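Local coordinates for phenylacetic acid degradation protein PaaI (Thermus thermophilus HB8, PDB 1WLU), which probably hydrolyses the thioester bond of acyl-coenzyme A compounds in phenylacetic acid degradation, as a hot dog fold thioesterase that binds coenzyme A, at residues A[87-91]-A[92-96]; A[36-40]-A[41-45]; A[99-103]-A[104-108]. All coordinates share one frame; numbering follows the deposited sequence.

Interaction 1 of 3, residues A[87-91]-A[92-96]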
loop_
_atom_site.group_PDB
_atom_site.type_symbol
_atom_site.label_atom_id
_atom_site.label_comp_id
_atom_site.label_asym_id
_atom_site.label_seq_id
_atom_site.Cartn_x
_atom_site.Cartn_y
_atom_site.Cartn_z
ATOM N N VAL A 87 15.695 2.313 1.752
ATOM C CA VAL A 87 15.104 3.637 1.941
ATOM C C VAL A 87 15.234 4.083 3.396
ATOM O O VAL A 87 15.493 5.254 3.681
ATOM C CB VAL A 87 13.601 3.624 1.540
ATOM C CG1 VAL A 87 12.965 4.971 1.834
ATOM C CG2 VAL A 87 13.461 3.287 0.059
ATOM N N ASN A 88 15.049 3.144 4.315
ATOM C CA ASN A 88 15.156 3.435 5.738
ATOM C C ASN A 88 15.563 2.195 6.505
ATOM O O ASN A 88 15.070 1.099 6.237
ATOM C CB ASN A 88 13.820 3.923 6.300
ATOM C CG ASN A 88 13.873 4.136 7.802
ATOM O OD1 ASN A 88 14.402 5.140 8.276
ATOM N ND2 ASN A 88 13.347 3.178 8.557
ATOM N N LEU A 89 16.471 2.371 7.458
ATOM C CA LEU A 89 16.913 1.272 8.297
ATOM C C LEU A 89 16.748 1.697 9.752
ATOM O O LEU A 89 17.448 2.591 10.231
ATOM C CB LEU A 89 18.379 0.923 8.022
ATOM C CG LEU A 89 18.951 -0.244 8.837
ATOM C CD1 LEU A 89 18.159 -1.513 8.555
ATOM C CD2 LEU A 89 20.419 -0.448 8.485
ATOM N N SER A 90 15.798 1.074 10.439
ATOM C CA SER A 90 15.548 1.370 11.844
ATOM C C SER A 90 15.954 0.150 12.662
ATOM O O SER A 90 16.353 -0.869 12.104
ATOM C CB SER A 90 14.068 1.692 12.077
ATOM O OG SER A 90 13.721 2.935 11.486
ATOM N N ARG A 91 15.854 0.255 13.982
ATOM C CA ARG A 91 16.235 -0.848 14.852
ATOM C C ARG A 91 15.429 -2.127 14.632
ATOM O O ARG A 91 16.004 -3.209 14.511
ATOM C CB ARG A 91 16.127 -0.416 16.319
ATOM C CG ARG A 91 16.448 -1.517 17.323
ATOM C CD ARG A 91 16.534 -0.954 18.736
ATOM N NE ARG A 91 16.684 -1.999 19.745
ATOM C CZ ARG A 91 15.720 -2.845 20.098
ATOM N NH1 ARG A 91 14.526 -2.773 19.524
ATOM N NH2 ARG A 91 15.947 -3.763 21.028
ATOM N N ARG A 92 14.106 -2.008 14.566
ATOM C CA ARG A 92 13.265 -3.190 14.391
ATOM C C ARG A 92 12.528 -3.305 13.060
ATOM O O ARG A 92 11.817 -4.283 12.830
ATOM C CB ARG A 92 12.248 -3.285 15.535
ATOM C CG ARG A 92 12.872 -3.372 16.927
ATOM C CD ARG A 92 13.985 -4.413 16.986
ATOM N NE ARG A 92 13.533 -5.757 16.634
ATOM C CZ ARG A 92 12.727 -6.500 17.386
ATOM N NH1 ARG A 92 12.272 -6.034 18.541
ATOM N NH2 ARG A 92 12.380 -7.715 16.982
ATOM N N THR A 93 12.694 -2.316 12.187
ATOM C CA THR A 93 12.044 -2.342 10.879
ATOM C C THR A 93 12.939 -1.678 9.843
ATOM O O THR A 93 13.849 -0.927 10.185
ATOM C CB THR A 93 10.687 -1.596 10.893
ATOM O OG1 THR A 93 10.888 -0.245 11.323
ATOM C CG2 THR A 93 9.696 -2.287 11.823
ATOM N N ALA A 94 12.688 -1.969 8.572
ATOM C CA ALA A 94 13.458 -1.386 7.479
ATOM C C ALA A 94 12.567 -1.354 6.245
ATOM O O ALA A 94 11.683 -2.197 6.089
ATOM C CB ALA A 94 14.720 -2.211 7.209
ATOM N N THR A 95 12.799 -0.379 5.374
ATOM C CA THR A 95 11.995 -0.228 4.171
ATOM C C THR A 95 12.874 -0.153 2.929
ATOM O O THR A 95 13.940 0.467 2.945
ATOM C CB THR A 95 11.111 1.032 4.284
ATOM O OG1 THR A 95 10.232 0.881 5.405
ATOM C CG2 THR A 95 10.286 1.238 3.017
ATOM N N TYR A 96 12.412 -0.796 1.860
ATOM C CA TYR A 96 13.142 -0.849 0.601
ATOM C C TYR A 96 12.268 -0.521 -0.594
ATOM O O TYR A 96 11.065 -0.787 -0.590
ATOM C CB TYR A 96 13.730 -2.254 0.396
ATOM C CG TYR A 96 14.678 -2.664 1.490
ATOM C CD1 TYR A 96 14.204 -3.035 2.749
ATOM C CD2 TYR A 96 16.056 -2.560 1.310
ATOM C CE1 TYR A 96 15.077 -3.272 3.805
ATOM C CE2 TYR A 96 16.939 -2.795 2.359
ATOM C CZ TYR A 96 16.441 -3.142 3.603
ATOM O OH TYR A 96 17.302 -3.303 4.663
HETATM O O HOH W 1 11.503 1.190 7.863
HETATM O O HOH W 2 12.445 -4.217 20.648
#
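V87 and N88 both turn their backbone N-H toward the carbonyl of T95. V87 N lies 2.8 Å and N88 N 3.2 Å from T95 O, and both donors reach it from the same face of the carbonyl plane. Two successive residues opposite one make a classic beta bulge, where the chain turns a corner. In return T95 N donates to N88 O, and S90 N closes the tip with a 2.8 Å bond to T93 O, met nearly along the C=O axis.

Polar side chains on the N88 and T95 face are joined through water. The amide ND2 of N88 gives one hydrogen bond to S90 OG at 3.0 Å, lying close to the amide plane, and another to a water 2.8 Å away that also bonds T95 OG1. Two partners thus fix the rotation of the amide. T95 OG1 is further bonded to T113 of strand 105-116.

The apolar contact of the other face is that of L89 CD1 with A94 CB, at 3.8 Å. With its CG anti to the backbone N (chi1 -179°), L89 stands up from the strand and reaches A94 with one methyl.

At the tip R91 and R92 run side by side with their guanidinium planes 81° apart. R91 is extended, whereas R92 bends at chi2 and chi3, and one water, in the plane of both groups, accepts from NH1 of each. R92 NH2 also bonds R116 O. S90, R91 and R92 bind coenzyme A in another structure of this protein, and the paired arginines are consistent with an anionic ligand. The arrangement is that of a beta hairpin in the hot dog sheet whose tip forms part of the coenzyme A site.

Interaction 2 of 3, residues A[36-40]-A[41-45]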
loop_
_atom_site.group_PDB
_atom_site.type_symbol
_atom_site.label_atom_id
_atom_site.label_comp_id
_atom_site.label_asym_id
_atom_site.label_seq_id
_atom_site.Cartn_x
_atom_site.Cartn_y
_atom_site.Cartn_z
ATOM N N GLY A 36 -2.307 -13.791 -20.874
ATOM C CA GLY A 36 -1.234 -14.050 -21.817
ATOM C C GLY A 36 -0.039 -13.146 -21.565
ATOM O O GLY A 36 0.849 -13.022 -22.409
ATOM N N THR A 37 -0.025 -12.501 -20.404
ATOM C CA THR A 37 1.073 -11.615 -20.030
ATOM C C THR A 37 1.696 -12.158 -18.750
ATOM O O THR A 37 1.145 -13.064 -18.127
ATOM C CB THR A 37 0.582 -10.170 -19.778
ATOM O OG1 THR A 37 -0.326 -10.154 -18.669
ATOM C CG2 THR A 37 -0.124 -9.627 -21.006
ATOM N N ALA A 38 2.845 -11.619 -18.357
ATOM C CA ALA A 38 3.497 -12.086 -17.141
ATOM C C ALA A 38 2.547 -11.949 -15.955
ATOM O O ALA A 38 2.017 -10.869 -15.691
ATOM C CB ALA A 38 4.772 -11.292 -16.895
ATOM N N HIS A 39 2.327 -13.053 -15.247
ATOM C CA HIS A 39 1.436 -13.069 -14.091
ATOM C C HIS A 39 1.952 -12.090 -13.036
ATOM O O HIS A 39 3.160 -11.990 -12.803
ATOM C CB HIS A 39 1.373 -14.495 -13.528
ATOM C CG HIS A 39 0.271 -14.726 -12.538
ATOM N ND1 HIS A 39 0.281 -14.192 -11.267
ATOM C CD2 HIS A 39 -0.846 -15.488 -12.617
ATOM C CE1 HIS A 39 -0.779 -14.622 -10.604
ATOM N NE2 HIS A 39 -1.479 -15.410 -11.401
ATOM N N GLY A 40 1.033 -11.361 -12.411
ATOM C CA GLY A 40 1.425 -10.401 -11.392
ATOM C C GLY A 40 2.232 -11.050 -10.286
ATOM O O GLY A 40 3.096 -10.414 -9.674
ATOM N N GLY A 41 1.945 -12.322 -10.025
ATOM C CA GLY A 41 2.650 -13.054 -8.992
ATOM C C GLY A 41 4.093 -13.338 -9.359
ATOM O O GLY A 41 4.948 -13.460 -8.483
ATOM N N PHE A 42 4.369 -13.461 -10.654
ATOM C CA PHE A 42 5.736 -13.711 -11.086
ATOM C C PHE A 42 6.546 -12.432 -10.911
ATOM O O PHE A 42 7.660 -12.461 -10.386
ATOM C CB PHE A 42 5.786 -14.145 -12.552
ATOM C CG PHE A 42 7.182 -14.255 -13.091
ATOM C CD1 PHE A 42 8.006 -15.312 -12.716
ATOM C CD2 PHE A 42 7.698 -13.267 -13.923
ATOM C CE1 PHE A 42 9.327 -15.379 -13.157
ATOM C CE2 PHE A 42 9.018 -13.325 -14.369
ATOM C CZ PHE A 42 9.832 -14.383 -13.984
ATOM N N LEU A 43 5.989 -11.309 -11.356
ATOM C CA LEU A 43 6.681 -10.034 -11.229
ATOM C C LEU A 43 6.865 -9.687 -9.757
ATOM O O LEU A 43 7.913 -9.180 -9.356
ATOM C CB LEU A 43 5.904 -8.932 -11.954
ATOM C CG LEU A 43 5.780 -9.142 -13.468
ATOM C CD1 LEU A 43 4.975 -8.006 -14.072
ATOM C CD2 LEU A 43 7.166 -9.218 -14.103
ATOM N N TYR A 44 5.852 -9.968 -8.945
ATOM C CA TYR A 44 5.961 -9.696 -7.520
ATOM C C TYR A 44 7.027 -10.596 -6.898
ATOM O O TYR A 44 7.839 -10.136 -6.099
ATOM C CB TYR A 44 4.617 -9.915 -6.818
ATOM C CG TYR A 44 4.662 -9.663 -5.324
ATOM C CD1 TYR A 44 5.117 -10.645 -4.440
ATOM C CD2 TYR A 44 4.259 -8.438 -4.796
ATOM C CE1 TYR A 44 5.167 -10.410 -3.066
ATOM C CE2 TYR A 44 4.307 -8.192 -3.430
ATOM C CZ TYR A 44 4.758 -9.179 -2.571
ATOM O OH TYR A 44 4.786 -8.930 -1.216
ATOM N N ALA A 45 7.031 -11.876 -7.267
ATOM C CA ALA A 45 8.016 -12.806 -6.724
ATOM C C ALA A 45 9.429 -12.313 -7.020
ATOM O O ALA A 45 10.326 -12.425 -6.182
ATOM C CB ALA A 45 7.810 -14.194 -7.316
#
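H39 turns the edge of its imidazole to the first turn of helix 40-56 and caps it: G41 N donates to H39 ND1 at 2.8 Å, with an N-H...N angle of 157°. The donor lies only 4° out of the ring plane, at the ring edge. Chi1 of -167° sets CG anti to the backbone N, which swings ND1 to the G41 amide. H39 is therefore the N-cap by its side chain, and its carbonyl continues the job, accepting from L43 N at 3.2 Å and from F42 N at 2.9 Å, the latter from above the carbonyl plane. L43 turns its CG back toward the preceding loop, where it meets A38 CB at 4.2 Å. The ring of Y44 leads off from the turn, its OH bonded to Y70 OH of a neighbouring subunit.

With an alanine here the G41 N-H would probably lose its cap, and S49 of the neighbouring subunit, bonded to H39 NE2, its imidazole partner.

Because ND1 serves as acceptor for a backbone amide while NE2 bonds S49 of a neighbouring subunit, the imidazole ties the helix start to the subunit interface.

Interaction 3 of 3, residues A[99-103]-A[104-108]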
loop_
_atom_site.group_PDB
_atom_site.type_symbol
_atom_site.label_atom_id
_atom_site.label_comp_id
_atom_site.label_asym_id
_atom_site.label_seq_id
_atom_site.Cartn_x
_atom_site.Cartn_y
_atom_site.Cartn_z
ATOM N N GLU A 99 12.699 -1.375 -7.951
ATOM C CA GLU A 99 12.274 -1.023 -9.294
ATOM C C GLU A 99 12.354 -2.254 -10.187
ATOM O O GLU A 99 13.380 -2.935 -10.228
ATOM C CB GLU A 99 13.161 0.089 -9.857
ATOM C CG GLU A 99 12.851 1.464 -9.281
ATOM C CD GLU A 99 13.769 2.545 -9.812
ATOM O OE1 GLU A 99 14.321 2.368 -10.918
ATOM O OE2 GLU A 99 13.926 3.579 -9.127
ATOM N N VAL A 100 11.259 -2.551 -10.877
ATOM C CA VAL A 100 11.209 -3.692 -11.786
ATOM C C VAL A 100 11.383 -3.099 -13.178
ATOM O O VAL A 100 10.547 -2.320 -13.646
ATOM C CB VAL A 100 9.869 -4.443 -11.661
ATOM C CG1 VAL A 100 9.852 -5.647 -12.589
ATOM C CG2 VAL A 100 9.675 -4.897 -10.218
ATOM N N VAL A 101 12.481 -3.473 -13.826
ATOM C CA VAL A 101 12.842 -2.934 -15.128
ATOM C C VAL A 101 13.037 -3.977 -16.221
ATOM O O VAL A 101 13.555 -5.064 -15.976
ATOM C CB VAL A 101 14.154 -2.119 -14.998
ATOM C CG1 VAL A 101 14.524 -1.484 -16.327
ATOM C CG2 VAL A 101 14.001 -1.061 -13.913
ATOM N N SER A 102 12.616 -3.634 -17.433
ATOM C CA SER A 102 12.783 -4.520 -18.580
ATOM C C SER A 102 13.114 -3.651 -19.782
ATOM O O SER A 102 12.359 -2.743 -20.127
ATOM C CB SER A 102 11.513 -5.327 -18.855
ATOM O OG SER A 102 11.708 -6.192 -19.968
ATOM N N GLU A 103 14.256 -3.928 -20.403
ATOM C CA GLU A 103 14.706 -3.174 -21.567
ATOM C C GLU A 103 14.696 -1.666 -21.318
ATOM O O GLU A 103 14.238 -0.890 -22.157
ATOM C CB GLU A 103 13.837 -3.510 -22.782
ATOM C CG GLU A 103 13.867 -4.981 -23.178
ATOM C CD GLU A 103 15.272 -5.490 -23.447
ATOM O OE1 GLU A 103 15.974 -4.891 -24.288
ATOM O OE2 GLU A 103 15.674 -6.494 -22.818
ATOM N N GLY A 104 15.196 -1.263 -20.152
ATOM C CA GLY A 104 15.268 0.147 -19.811
ATOM C C GLY A 104 13.976 0.839 -19.414
ATOM O O GLY A 104 13.971 2.048 -19.185
ATOM N N LYS A 105 12.883 0.090 -19.325
ATOM C CA LYS A 105 11.598 0.674 -18.951
ATOM C C LYS A 105 11.166 0.220 -17.561
ATOM O O LYS A 105 11.373 -0.935 -17.191
ATOM C CB LYS A 105 10.523 0.273 -19.964
ATOM C CG LYS A 105 10.821 0.688 -21.399
ATOM C CD LYS A 105 10.865 2.199 -21.548
ATOM C CE LYS A 105 11.129 2.602 -22.991
ATOM N NZ LYS A 105 10.078 2.084 -23.910
ATOM N N LEU A 106 10.569 1.129 -16.794
ATOM C CA LEU A 106 10.094 0.792 -15.454
ATOM C C LEU A 106 8.742 0.101 -15.601
ATOM O O LEU A 106 7.727 0.738 -15.889
ATOM C CB LEU A 106 9.952 2.049 -14.593
ATOM C CG LEU A 106 9.582 1.813 -13.123
ATOM C CD1 LEU A 106 10.704 1.063 -12.411
ATOM C CD2 LEU A 106 9.334 3.150 -12.443
ATOM N N VAL A 107 8.751 -1.210 -15.402
ATOM C CA VAL A 107 7.565 -2.051 -15.528
ATOM C C VAL A 107 6.675 -2.030 -14.286
ATOM O O VAL A 107 5.451 -2.145 -14.386
ATOM C CB VAL A 107 7.988 -3.514 -15.823
ATOM C CG1 VAL A 107 6.778 -4.433 -15.829
ATOM C CG2 VAL A 107 8.707 -3.578 -17.163
ATOM N N ALA A 108 7.294 -1.885 -13.119
ATOM C CA ALA A 108 6.554 -1.862 -11.862
ATOM C C ALA A 108 7.417 -1.290 -10.752
ATOM O O ALA A 108 8.640 -1.218 -10.875
ATOM C CB ALA A 108 6.100 -3.277 -11.491
#
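V100 to S102 pairs antiparallel with K105 to A108, the short strand axes approaching to 4.5 Å at 126°, and the register slips by one residue between V100 and V101. Both V107 N, at 2.7 Å, and A108 N, weakly at 3.3 Å, donate to V100 O, while V100 N donates to A108 O. Nearer the tip S102 and K105 form a hydrogen-bonded pair: S102 N meets K105 O in the carbonyl plane, whereas K105 N approaches S102 O from above its plane.

On the face of V101 and L106, the leucine crosses its neighbours at about a right angle. L106 CD1 lies against E99 CB at 3.7 Å and E99 CG at 3.8 Å, so the apolar stem of the glutamate, not its carboxylate, supplies most of that contact. The same methyl reaches V101 CG2 at 4.2 Å. L106 places CG anti to the backbone N (chi1 -175°), a setting that leads CD1 back over V100 O.

Two features define the motif: a type I' turn from S102 to K105, and a classic bulge where V107 and A108 share V100 as partner. Together they make a two-residue beta hairpin joining strands 93-102 and 105-116 of the hot dog sheet. E103 and G104 both have positive phi, and at G104 a CB would clash with E103 O, which favours glycine.

V100 and A108 meet on the opposite face, CB to CB at 3.9 Å. V107, the extra residue of the bulge, has CG2 anti to its carbonyl carbon, and this methyl touches S102 CB at 3.7 Å. S102 OG bonds the carbonyl of R79 on strand 79-89, and L106 also packs on F71 of its own chain.

In the fold
Interactions 1 and 3 occupy the two ends of strand 93-102, in its hairpins with strands 79-89 and 105-116, their centres 24 Å apart. Interaction 2 starts helix 40-56; its centre is 13 Å from that of interaction 3, nearest atoms about 4 Å apart, and 27 Å from that of interaction 1. Residues that bind coenzyme A in another structure of this protein, a ligand not bound to this chain here, lie at or near all three: interaction 1 holds S90, R91 and R92, and side chains approach to about 4 Å between Y70 and A108 and between F71 and L106, with Y70 equally near G40. V87 of interaction 1 packs on L106 of a neighbouring subunit.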